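Local coordinates for protein benzoate transport porin BenP (Acinetobacter baumannii AB307-0294, PDB 5DL8) that probably forms a diffusion channel of the OprD porin family that lets small solutes such as benzoate cross the outer membrane, at residues A[195-205]-A[216-225]. Numbering follows the deposited sequence.
Sequences KESDGLNYIDL and EYYFGNLEDL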
ATOM      1  N   LYS A 195      -0.945 -19.296  11.028  1.00 34.27           N
ATOM      2  CA  LYS A 195      -2.076 -19.924  10.372  1.00 33.61           C
ATOM      3  C   LYS A 195      -2.346 -19.281   9.032  1.00 31.95           C
ATOM      4  O   LYS A 195      -2.270 -18.057   8.892  1.00 29.51           O
ATOM      5  CB  LYS A 195      -3.278 -19.766  11.212  1.00 36.34           C
ATOM      6  CG  LYS A 195      -4.249 -20.948  11.068  1.00 42.11           C
ATOM      7  CD  LYS A 195      -5.674 -20.442  11.302  1.00 44.92           C
ATOM      8  CE  LYS A 195      -6.733 -21.536  11.492  1.00 50.41           C
ATOM      9  NZ  LYS A 195      -7.977 -20.835  12.089  1.00 51.33           N
ATOM     10  N   GLU A 196      -2.674 -20.112   8.039  1.00 32.15           N
ATOM     11  CA  GLU A 196      -2.988 -19.683   6.658  1.00 31.67           C
ATOM     12  C   GLU A 196      -4.467 -19.626   6.424  1.00 32.13           C
ATOM     13  O   GLU A 196      -5.190 -20.381   7.053  1.00 30.32           O
ATOM     14  CB  GLU A 196      -2.474 -20.733   5.664  1.00 34.17           C
ATOM     15  CG  GLU A 196      -0.966 -21.002   5.750  1.00 35.91           C
ATOM     16  CD  GLU A 196      -0.456 -21.931   4.703  1.00 36.97           C
ATOM     17  OE1 GLU A 196      -0.674 -23.130   4.875  1.00 43.22           O
ATOM     18  OE2 GLU A 196       0.145 -21.448   3.733  1.00 40.85           O
ATOM     19  N   SER A 197      -4.877 -18.820   5.462  1.00 31.31           N
ATOM     20  CA  SER A 197      -6.240 -18.748   5.000  1.00 31.48           C
ATOM     21  C   SER A 197      -6.403 -19.361   3.626  1.00 32.67           C
ATOM     22  O   SER A 197      -5.540 -19.163   2.740  1.00 31.32           O
ATOM     23  CB  SER A 197      -6.579 -17.246   4.881  1.00 31.45           C
ATOM     24  OG  SER A 197      -7.881 -16.964   4.296  1.00 32.34           O
ATOM     25  N   ASP A 198      -7.532 -20.025   3.396  1.00 34.12           N
ATOM     26  CA  ASP A 198      -7.938 -20.394   2.036  1.00 36.11           C
ATOM     27  C   ASP A 198      -8.342 -19.226   1.132  1.00 35.05           C
ATOM     28  O   ASP A 198      -8.306 -19.336  -0.103  1.00 38.45           O
ATOM     29  CB  ASP A 198      -9.004 -21.474   2.042  1.00 40.10           C
ATOM     30  CG  ASP A 198      -8.472 -22.823   2.560  1.00 44.19           C
ATOM     31  OD1 ASP A 198      -7.245 -23.059   2.593  1.00 48.56           O
ATOM     32  OD2 ASP A 198      -9.277 -23.664   2.937  1.00 47.49           O
ATOM     33  N   GLY A 199      -8.661 -18.081   1.679  1.00 32.66           N
ATOM     34  CA  GLY A 199      -8.944 -16.961   0.786  1.00 31.04           C
ATOM     35  C   GLY A 199      -9.602 -15.768   1.427  1.00 30.50           C
ATOM     36  O   GLY A 199     -10.151 -15.873   2.525  1.00 29.84           O
ATOM     37  N   LEU A 200      -9.540 -14.650   0.685  1.00 28.32           N
ATOM     38  CA  LEU A 200     -10.151 -13.402   1.017  1.00 28.06           C
ATOM     39  C   LEU A 200     -11.320 -13.196   0.070  1.00 28.45           C
ATOM     40  O   LEU A 200     -11.115 -13.079  -1.132  1.00 28.83           O
ATOM     41  CB  LEU A 200      -9.116 -12.265   0.819  1.00 26.43           C
ATOM     42  CG  LEU A 200      -9.641 -10.880   0.950  1.00 25.63           C
ATOM     43  CD1 LEU A 200     -10.254 -10.651   2.328  1.00 25.31           C
ATOM     44  CD2 LEU A 200      -8.539  -9.848   0.768  1.00 24.31           C
ATOM     45  N   ASN A 201     -12.525 -13.090   0.624  1.00 28.47           N
ATOM     46  CA  ASN A 201     -13.757 -12.785  -0.137  1.00 28.92           C
ATOM     47  C   ASN A 201     -14.127 -11.376   0.259  1.00 27.96           C
ATOM     48  O   ASN A 201     -14.217 -11.057   1.453  1.00 28.61           O
ATOM     49  CB  ASN A 201     -14.906 -13.754   0.249  1.00 29.81           C
ATOM     50  CG  ASN A 201     -14.458 -15.225   0.225  1.00 30.40           C
ATOM     51  OD1 ASN A 201     -14.102 -15.756  -0.817  1.00 29.70           O
ATOM     52  ND2 ASN A 201     -14.510 -15.880   1.376  1.00 31.12           N
ATOM     53  N   TYR A 202     -14.271 -10.518  -0.718  1.00 27.48           N
ATOM     54  CA  TYR A 202     -14.487  -9.091  -0.410  1.00 27.76           C
ATOM     55  C   TYR A 202     -15.593  -8.428  -1.252  1.00 27.11           C
ATOM     56  O   TYR A 202     -15.896  -8.885  -2.331  1.00 26.63           O
ATOM     57  CB  TYR A 202     -13.144  -8.275  -0.516  1.00 27.08           C
ATOM     58  CG  TYR A 202     -12.682  -7.987  -1.895  1.00 27.50           C
ATOM     59  CD1 TYR A 202     -13.037  -6.783  -2.546  1.00 28.01           C
ATOM     60  CD2 TYR A 202     -11.834  -8.865  -2.563  1.00 27.57           C
ATOM     61  CE1 TYR A 202     -12.612  -6.498  -3.813  1.00 28.33           C
ATOM     62  CE2 TYR A 202     -11.437  -8.561  -3.867  1.00 28.78           C
ATOM     63  CZ  TYR A 202     -11.818  -7.403  -4.489  1.00 28.68           C
ATOM     64  OH  TYR A 202     -11.361  -7.137  -5.786  1.00 30.71           O
ATOM     65  N   ILE A 203     -16.119  -7.327  -0.739  1.00 27.62           N
ATOM     66  CA  ILE A 203     -16.988  -6.353  -1.501  1.00 28.31           C
ATOM     67  C   ILE A 203     -16.517  -4.950  -1.184  1.00 27.57           C
ATOM     68  O   ILE A 203     -16.141  -4.651  -0.010  1.00 27.08           O
ATOM     69  CB  ILE A 203     -18.517  -6.610  -1.348  1.00 31.20           C
ATOM     70  CG1 ILE A 203     -19.421  -5.451  -1.861  1.00 32.82           C
ATOM     71  CG2 ILE A 203     -18.857  -6.897   0.069  1.00 33.20           C
ATOM     72  CD1 ILE A 203     -20.796  -5.931  -2.343  1.00 34.25           C
ATOM     73  N   ASP A 204     -16.431  -4.101  -2.226  1.00 26.68           N
ATOM     74  CA  ASP A 204     -16.103  -2.709  -2.019  1.00 26.34           C
ATOM     75  C   ASP A 204     -17.087  -1.886  -2.790  1.00 26.43           C
ATOM     76  O   ASP A 204     -17.296  -2.183  -3.899  1.00 28.24           O
ATOM     77  CB  ASP A 204     -14.695  -2.468  -2.520  1.00 26.49           C
ATOM     78  CG  ASP A 204     -14.240  -1.075  -2.326  1.00 28.04           C
ATOM     79  OD1 ASP A 204     -13.837  -0.757  -1.199  1.00 27.79           O
ATOM     80  OD2 ASP A 204     -14.243  -0.316  -3.333  1.00 32.39           O
ATOM     81  N   LEU A 205     -17.673  -0.856  -2.198  1.00 26.60           N
ATOM     82  CA  LEU A 205     -18.687   0.036  -2.774  1.00 27.89           C
ATOM     83  C   LEU A 205     -18.248   1.490  -2.607  1.00 27.59           C
ATOM     84  O   LEU A 205     -17.731   1.872  -1.461  1.00 26.64           O
ATOM     85  CB  LEU A 205     -20.008  -0.159  -2.027  1.00 29.70           C
ATOM     86  CG  LEU A 205     -20.639  -1.534  -2.088  1.00 32.20           C
ATOM     87  CD1 LEU A 205     -21.996  -1.568  -1.370  1.00 36.00           C
ATOM     88  CD2 LEU A 205     -20.888  -1.983  -3.536  1.00 34.58           C
ATOM     89  N   GLU A 216     -16.988   5.286   0.961  1.00 30.06           N
ATOM     90  CA  GLU A 216     -16.560   3.935   0.541  1.00 29.49           C
ATOM     91  C   GLU A 216     -16.978   2.969   1.654  1.00 28.24           C
ATOM     92  O   GLU A 216     -16.794   3.255   2.828  1.00 27.85           O
ATOM     93  CB  GLU A 216     -15.043   3.967   0.164  1.00 29.12           C
ATOM     94  CG  GLU A 216     -14.442   2.562  -0.042  1.00 29.30           C
ATOM     95  CD  GLU A 216     -13.034   2.541  -0.583  1.00 30.11           C
ATOM     96  OE1 GLU A 216     -12.391   3.623  -0.725  1.00 36.20           O
ATOM     97  OE2 GLU A 216     -12.496   1.424  -0.850  1.00 29.33           O
ATOM     98  N   TYR A 217     -17.591   1.860   1.317  1.00 27.46           N
ATOM     99  CA  TYR A 217     -17.712   0.796   2.268  1.00 26.85           C
ATOM    100  C   TYR A 217     -16.994  -0.422   1.774  1.00 25.51           C
ATOM    101  O   TYR A 217     -17.160  -0.826   0.602  1.00 25.17           O
ATOM    102  CB  TYR A 217     -19.184   0.412   2.401  1.00 29.69           C
ATOM    103  CG  TYR A 217     -19.387  -0.855   3.195  1.00 30.32           C
ATOM    104  CD1 TYR A 217     -19.180  -0.866   4.573  1.00 31.85           C
ATOM    105  CD2 TYR A 217     -19.755  -2.030   2.593  1.00 31.39           C
ATOM    106  CE1 TYR A 217     -19.305  -2.060   5.325  1.00 32.32           C
ATOM    107  CE2 TYR A 217     -20.010  -3.187   3.341  1.00 31.65           C
ATOM    108  CZ  TYR A 217     -19.739  -3.219   4.708  1.00 32.05           C
ATOM    109  OH  TYR A 217     -19.893  -4.378   5.474  1.00 30.63           O
ATOM    110  N   TYR A 218     -16.265  -1.095   2.651  1.00 24.06           N
ATOM    111  CA  TYR A 218     -15.583  -2.369   2.238  1.00 23.77           C
ATOM    112  C   TYR A 218     -15.859  -3.427   3.253  1.00 23.55           C
ATOM    113  O   TYR A 218     -15.813  -3.191   4.465  1.00 22.11           O
ATOM    114  CB  TYR A 218     -14.030  -2.135   2.248  1.00 23.29           C
ATOM    115  CG  TYR A 218     -13.163  -3.340   2.053  1.00 22.99           C
ATOM    116  CD1 TYR A 218     -12.790  -3.762   0.813  1.00 24.00           C
ATOM    117  CD2 TYR A 218     -12.684  -4.045   3.149  1.00 23.72           C
ATOM    118  CE1 TYR A 218     -11.943  -4.887   0.657  1.00 24.58           C
ATOM    119  CE2 TYR A 218     -11.886  -5.170   3.022  1.00 23.96           C
ATOM    120  CZ  TYR A 218     -11.567  -5.608   1.775  1.00 24.93           C
ATOM    121  OH  TYR A 218     -10.754  -6.712   1.738  1.00 26.46           O
ATOM    122  N   PHE A 219     -16.004  -4.636   2.775  1.00 24.89           N
ATOM    123  CA  PHE A 219     -16.081  -5.804   3.657  1.00 24.93           C
ATOM    124  C   PHE A 219     -15.147  -6.870   3.115  1.00 24.89           C
ATOM    125  O   PHE A 219     -15.139  -7.193   1.898  1.00 23.97           O
ATOM    126  CB  PHE A 219     -17.480  -6.381   3.868  1.00 26.04           C
ATOM    127  CG  PHE A 219     -17.500  -7.691   4.708  1.00 26.10           C
ATOM    128  CD1 PHE A 219     -17.226  -7.691   6.080  1.00 26.37           C
ATOM    129  CD2 PHE A 219     -17.754  -8.921   4.119  1.00 26.92           C
ATOM    130  CE1 PHE A 219     -17.261  -8.902   6.870  1.00 25.63           C
ATOM    131  CE2 PHE A 219     -17.781 -10.117   4.911  1.00 27.55           C
ATOM    132  CZ  PHE A 219     -17.540 -10.078   6.294  1.00 25.65           C
ATOM    133  N   GLY A 220     -14.321  -7.371   4.033  1.00 24.60           N
ATOM    134  CA  GLY A 220     -13.388  -8.457   3.685  1.00 25.33           C
ATOM    135  C   GLY A 220     -13.464  -9.649   4.642  1.00 24.66           C
ATOM    136  O   GLY A 220     -13.279  -9.479   5.840  1.00 22.72           O
ATOM    137  N   ASN A 221     -13.716 -10.822   4.075  1.00 25.13           N
ATOM    138  CA  ASN A 221     -13.803 -12.070   4.876  1.00 26.25           C
ATOM    139  C   ASN A 221     -12.498 -12.794   4.575  1.00 26.86           C
ATOM    140  O   ASN A 221     -12.318 -13.410   3.510  1.00 27.49           O
ATOM    141  CB  ASN A 221     -15.103 -12.889   4.557  1.00 27.04           C
ATOM    142  CG  ASN A 221     -15.030 -14.341   4.989  1.00 27.42           C
ATOM    143  OD1 ASN A 221     -15.301 -15.187   4.216  1.00 30.26           O
ATOM    144  ND2 ASN A 221     -14.634 -14.618   6.161  1.00 27.20           N
ATOM    145  N   LEU A 222     -11.556 -12.665   5.496  1.00 26.78           N
ATOM    146  CA  LEU A 222     -10.302 -13.360   5.323  1.00 28.74           C
ATOM    147  C   LEU A 222     -10.440 -14.758   5.955  1.00 26.96           C
ATOM    148  O   LEU A 222     -10.330 -14.852   7.097  1.00 25.42           O
ATOM    149  CB  LEU A 222      -9.138 -12.446   5.895  1.00 30.29           C
ATOM    150  CG  LEU A 222      -7.709 -12.846   5.651  1.00 32.61           C
ATOM    151  CD1 LEU A 222      -7.313 -13.097   4.212  1.00 32.70           C
ATOM    152  CD2 LEU A 222      -6.822 -11.811   6.300  1.00 32.28           C
ATOM    153  N   GLU A 223     -10.792 -15.776   5.202  1.00 28.02           N
ATOM    154  CA  GLU A 223     -11.249 -17.041   5.818  1.00 31.81           C
ATOM    155  C   GLU A 223     -10.331 -17.588   6.897  1.00 33.72           C
ATOM    156  O   GLU A 223      -9.115 -17.656   6.660  1.00 35.08           O
ATOM    157  CB  GLU A 223     -11.501 -18.110   4.783  1.00 33.79           C
ATOM    158  CG  GLU A 223     -12.634 -17.812   3.807  1.00 35.73           C
ATOM    159  CD  GLU A 223     -12.824 -18.901   2.764  1.00 38.75           C
ATOM    160  OE1 GLU A 223     -12.284 -20.017   2.936  1.00 43.57           O
ATOM    161  OE2 GLU A 223     -13.474 -18.642   1.735  1.00 40.58           O
ATOM    162  N   ASP A 224     -10.874 -17.915   8.083  1.00 37.62           N
ATOM    163  CA  ASP A 224     -10.179 -18.601   9.263  1.00 40.22           C
ATOM    164  C   ASP A 224      -9.234 -17.673  10.013  1.00 38.80           C
ATOM    165  O   ASP A 224      -8.579 -18.069  10.960  1.00 35.54           O
ATOM    166  CB  ASP A 224      -9.321 -19.844   8.853  1.00 45.94           C
ATOM    167  CG  ASP A 224      -9.910 -20.663   7.641  1.00 51.81           C
ATOM    168  OD1 ASP A 224     -10.972 -21.229   7.957  1.00 50.05           O
ATOM    169  OD2 ASP A 224      -9.293 -20.714   6.429  1.00 52.08           O
ATOM    170  N   LEU A 225      -9.093 -16.421   9.544  1.00 36.10           N
ATOM    171  CA  LEU A 225      -8.294 -15.411  10.266  1.00 34.30           C
ATOM    172  C   LEU A 225      -9.228 -14.324  10.924  1.00 33.05           C
ATOM    173  O   LEU A 225      -9.424 -14.320  12.144  1.00 34.55           O
ATOM    174  CB  LEU A 225      -7.193 -14.831   9.335  1.00 32.15           C
ATOM    175  CG  LEU A 225      -6.388 -15.869   8.517  1.00 32.11           C
ATOM    176  CD1 LEU A 225      -5.275 -15.226   7.668  1.00 31.58           C
ATOM    177  CD2 LEU A 225      -5.740 -16.816   9.497  1.00 33.63           C
TER
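Lys195 lays its extended side chain across Asp224, and NZ donates to Asp224 O (3.0 Å) on a carbonyl lone pair. A second bond ties NZ to Thr259. Ser197 OG both donates and accepts. With OG anti to the backbone N (chi1 174°), its hydroxyl donates to Glu223 O at 2.8 Å. The same OG accepts from Gly199 N, an ST turn, while CB rests on Leu225 CD1. Gly199 O receives Glu223 N. Leu200 CB meets Leu222 CD1 at 3.9 Å, and Leu200 CD1 lies over Gly220 CA. Both N-H groups of Asn201 ND2 are used. ND2 reaches Asn221 OD1 and Glu223 OE2, each at 3.0 Å and each close to the amide plane. Glu223 uses the anti lone pair of OE2. Arg171 grips this same OE2 and Asn201 OD1, which should fix the amide's rotation. Tyr202 CB sits against Tyr218 CE1 (3.8 Å), and its OH turns away to Glu168. Ile203 CG2 touches Phe219 CB on the face that carries Tyr217. Asp204 OD1 lies 2.6 Å from Glu216 OE2, with the carboxylate planes 83° apart. Arg206 forms salt bridges with both acids. Backbone bonds run in pairs between Asn201 and Asn221, Ile203 and Phe219, and Leu205 and Tyr217. From Leu200 on, this is an antiparallel beta hairpin of strands 200-210 and 213-222, part of the transmembrane beta-barrel wall of an OprD-family porin.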